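Local coordinates for protein esterase E25 (PDB 4Q05) that probably hydrolyses ester bonds as a dimeric alpha/beta-hydrolase of the GTSAG-motif subfamily of bacterial hormone-sensitive lipases, at residues Arg96-Ser99 and Lys100-Val104; Val122-Pro126 and Asp127-Lys131. All blocks are in the same frame, centred on the assembly; numbering follows the deposited sequence.

Following the chain from the N terminus, interaction 1 comes first: residues 96-104 form the last turns of helix 91-102 and its exit into strand 105-111, at one edge of the central sheet. The chain then runs through the hairpin of strands 105-111 and 114-120, and interaction 2 closes the turns of residues 122-131 on the way to strand 132-136. The two are in series, neither nesting nor crossing, with centres about 19 Å apart. They nevertheless touch, for CG1 of Val122 packs 3.4 Å from the O of Ser103. Interaction 1 leans on helix 151-160, whereas interaction 2 leans on the C-terminal helix 342-358.

Interaction 1: residues Arg96-Ser99 and Lys100-Val104; sequences REIS and KQLSV
The carbonyl oxygens of Arg96, Glu97 and Ile98 receive the amides of Lys100, Gln101 and Leu102 in regular alpha-helical fashion, the Lys100 N to Arg96 O bond being 2.8 Å long. At Ser103 the helix stops. The positive phi of Ser103 (65°) turns the chain back in a Schellman motif, and Val104 N reaches Ser99 O at 2.9 Å, nearly straight at 160°. Leu102 N adds a weak bond to that same oxygen, so the last turn of the helix is closed by its own backbone.

Among the side chains, CG2 of Ile98 meets CD1 of Leu102 at 3.5 Å, the two side chains running alongside each other in the same direction, one turn apart. Ile98 carries CG2 anti to its N (CG1 at chi1 -50°), which turns this branch towards the leucine. Ser99 is buried and small enough for its place: its CB lies 3.6 Å from Val104 O, while OG is hydrogen-bonded to Ala95 O, one turn back, which satisfies a polar atom inside. Lys100 lays its CG 3.2 Å from Arg96 O before its chain bends away, and Arg96 extends outward to a salt bridge with Glu147.

Ile98 and Ser99 rest on Ile154, and Leu102 and Val104 on Thr158, which seats the helix end against helix 151-160 just before strand 105-111 begins.

Interaction 2: residues Val122-Pro126 and Asp127-Lys131; sequences VEVAP and DLEDK
Ala125 O takes the amide of Leu128 at 2.7 Å, and Pro126 O takes that of Glu129 at 3.2 Å, two successive three-residue steps that make a short 3-10 turn. Both donors stand well above the carbonyl planes. Proline suits the start of such a turn, since its ring fixes phi and it has no amide hydrogen to offer. The CB of Ala125 lies 3.9 Å from Leu128 CG, and the small methyl lets the leucine come close. Val124 crosses Glu129 at about a right angle, its CG1 3.7 Å from Glu129 OE1; the bend at chi2 (63°) brings OE1 up beside the valine, while OE2 makes a salt bridge to Arg163.

Farther out, a water donates to Pro126 O and accepts from Asp130 N, bridging the two turns. A type I turn from Leu128 to Lys131 follows. Lys131 curls back so that NZ binds Asp127 O at 2.8 Å and makes a salt bridge with Asp130, its hydrogen bond using the syn lone pair of OD1, at 2.7 Å between NZ and OD1. Asp130 has a second partner in Lys199.

The loop lies between strand 114-120 and strand 132-136, with Ala125 and Leu128 set on Asn352, and Asp127 and Leu128 on Leu356, of helix 342-358.

Interaction 1: residues Arg96-Ser99 and Lys100-Val104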
# COMPACT_ATOMS: atom_id res chain seq x y z
N ARG A 96 -16.11 19.92 17.57
CA ARG A 96 -16.49 21.33 17.61
C ARG A 96 -15.26 22.23 17.53
O ARG A 96 -15.30 23.27 16.88
CB ARG A 96 -17.27 21.61 18.89
CG ARG A 96 -18.52 20.78 18.99
CD ARG A 96 -19.43 21.26 20.10
NE ARG A 96 -20.76 20.67 19.99
CZ ARG A 96 -21.65 20.66 20.97
NH1 ARG A 96 -21.36 21.20 22.14
NH2 ARG A 96 -22.84 20.10 20.77
N GLU A 97 -14.18 21.83 18.18
CA GLU A 97 -12.97 22.63 18.16
C GLU A 97 -12.42 22.75 16.75
O GLU A 97 -12.09 23.84 16.29
CB GLU A 97 -11.91 22.06 19.10
CG GLU A 97 -10.65 22.91 19.21
CD GLU A 97 -10.91 24.31 19.77
OE1 GLU A 97 -12.00 24.54 20.35
OE2 GLU A 97 -10.01 25.17 19.64
N ILE A 98 -12.30 21.62 16.05
CA ILE A 98 -11.84 21.67 14.67
C ILE A 98 -12.79 22.52 13.84
O ILE A 98 -12.35 23.31 13.00
CB ILE A 98 -11.77 20.28 14.03
CG1 ILE A 98 -11.03 19.29 14.92
CG2 ILE A 98 -11.10 20.37 12.68
CD1 ILE A 98 -9.54 19.30 14.75
N SER A 99 -14.09 22.34 14.07
CA SER A 99 -15.12 23.06 13.32
C SER A 99 -14.95 24.56 13.48
O SER A 99 -14.94 25.30 12.49
CB SER A 99 -16.52 22.67 13.80
OG SER A 99 -16.79 21.31 13.51
N LYS A 100 -14.84 25.01 14.72
CA LYS A 100 -14.66 26.43 14.99
C LYS A 100 -13.40 26.93 14.32
O LYS A 100 -13.41 27.95 13.63
CB LYS A 100 -14.60 26.70 16.50
CG LYS A 100 -15.90 26.42 17.24
CD LYS A 100 -15.75 26.68 18.73
CE LYS A 100 -15.50 28.15 19.03
NZ LYS A 100 -16.67 29.00 18.67
N GLN A 101 -12.30 26.21 14.51
CA GLN A 101 -11.02 26.65 13.99
C GLN A 101 -11.03 26.78 12.47
O GLN A 101 -10.41 27.69 11.92
CB GLN A 101 -9.90 25.70 14.42
CG GLN A 101 -8.52 26.17 13.97
CD GLN A 101 -7.52 25.04 13.76
OE1 GLN A 101 -7.80 23.87 14.08
NE2 GLN A 101 -6.35 25.37 13.22
N LEU A 102 -11.72 25.88 11.79
CA LEU A 102 -11.67 25.86 10.34
C LEU A 102 -12.90 26.49 9.69
O LEU A 102 -13.02 26.53 8.47
CB LEU A 102 -11.45 24.43 9.84
CG LEU A 102 -10.12 23.85 10.31
CD1 LEU A 102 -10.01 22.37 9.98
CD2 LEU A 102 -8.97 24.62 9.69
N SER A 103 -13.82 26.97 10.52
CA SER A 103 -15.01 27.61 9.99
C SER A 103 -15.86 26.59 9.23
O SER A 103 -16.37 26.88 8.15
CB SER A 103 -14.63 28.78 9.08
OG SER A 103 -13.99 29.80 9.82
N VAL A 104 -16.00 25.40 9.80
CA VAL A 104 -16.86 24.40 9.21
C VAL A 104 -18.20 24.44 9.93
O VAL A 104 -18.26 24.46 11.16
CB VAL A 104 -16.24 22.99 9.30
CG1 VAL A 104 -17.14 21.99 8.61
CG2 VAL A 104 -14.87 22.98 8.65

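Interaction 2: residues Val122-Pro126 and Asp127-Lys131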
# COMPACT_ATOMS: atom_id res chain seq x y z
N VAL A 122 -15.92 26.19 4.46
CA VAL A 122 -15.99 27.55 3.92
C VAL A 122 -15.69 27.58 2.44
O VAL A 122 -16.15 28.46 1.72
CB VAL A 122 -15.00 28.51 4.61
CG1 VAL A 122 -15.66 29.19 5.80
CG2 VAL A 122 -13.74 27.77 5.02
N GLU A 123 -14.90 26.62 1.98
CA GLU A 123 -14.51 26.59 0.59
C GLU A 123 -14.94 25.29 -0.06
O GLU A 123 -14.47 24.22 0.31
CB GLU A 123 -13.00 26.79 0.46
CG GLU A 123 -12.46 26.85 -0.96
CD GLU A 123 -10.94 26.97 -1.00
OE1 GLU A 123 -10.34 27.29 0.05
OE2 GLU A 123 -10.34 26.73 -2.07
N VAL A 124 -15.84 25.38 -1.02
CA VAL A 124 -16.22 24.23 -1.82
C VAL A 124 -15.65 24.41 -3.21
O VAL A 124 -15.82 25.46 -3.82
CB VAL A 124 -17.75 24.10 -1.90
CG1 VAL A 124 -18.14 22.98 -2.84
CG2 VAL A 124 -18.35 23.88 -0.51
N ALA A 125 -14.94 23.40 -3.71
CA ALA A 125 -14.32 23.49 -5.03
C ALA A 125 -15.37 23.77 -6.09
O ALA A 125 -16.45 23.17 -6.09
CB ALA A 125 -13.55 22.24 -5.37
N PRO A 126 -15.07 24.69 -7.02
CA PRO A 126 -16.02 25.06 -8.07
C PRO A 126 -16.70 23.85 -8.70
O PRO A 126 -17.93 23.82 -8.78
CB PRO A 126 -15.13 25.77 -9.10
CG PRO A 126 -14.05 26.41 -8.25
CD PRO A 126 -13.80 25.44 -7.12
N ASP A 127 -15.93 22.86 -9.13
CA ASP A 127 -16.54 21.71 -9.80
C ASP A 127 -17.14 20.70 -8.82
O ASP A 127 -17.65 19.67 -9.25
CB ASP A 127 -15.54 21.02 -10.73
CG ASP A 127 -15.14 21.88 -11.92
OD1 ASP A 127 -15.98 22.68 -12.40
OD2 ASP A 127 -13.98 21.76 -12.38
N LEU A 128 -17.09 21.00 -7.52
CA LEU A 128 -17.73 20.14 -6.51
C LEU A 128 -18.95 20.83 -5.91
O LEU A 128 -19.59 20.31 -4.97
CB LEU A 128 -16.75 19.75 -5.41
CG LEU A 128 -15.56 18.91 -5.88
CD1 LEU A 128 -14.73 18.45 -4.69
CD2 LEU A 128 -16.05 17.72 -6.69
N GLU A 129 -19.28 21.99 -6.46
CA GLU A 129 -20.39 22.80 -5.96
C GLU A 129 -21.75 22.09 -6.02
O GLU A 129 -22.59 22.28 -5.15
CB GLU A 129 -20.42 24.15 -6.69
CG GLU A 129 -21.57 25.04 -6.29
CD GLU A 129 -21.51 25.44 -4.83
OE1 GLU A 129 -20.40 25.53 -4.28
OE2 GLU A 129 -22.59 25.68 -4.25
N ASP A 130 -21.98 21.27 -7.05
CA ASP A 130 -23.23 20.51 -7.13
C ASP A 130 -23.03 19.06 -6.73
O ASP A 130 -23.83 18.19 -7.07
CB ASP A 130 -23.81 20.56 -8.54
CG ASP A 130 -22.95 19.83 -9.56
OD1 ASP A 130 -21.75 19.62 -9.28
OD2 ASP A 130 -23.48 19.48 -10.63
N LYS A 131 -21.96 18.78 -5.99
CA LYS A 131 -21.63 17.41 -5.62
C LYS A 131 -21.87 17.22 -4.13
O LYS A 131 -21.99 18.19 -3.38
CB LYS A 131 -20.18 17.10 -5.98
CG LYS A 131 -19.79 17.39 -7.43
CD LYS A 131 -20.74 16.73 -8.42
CE LYS A 131 -20.16 16.73 -9.83
NZ LYS A 131 -19.70 18.08 -10.23
O HOH W 1 -20.50 22.24 -9.50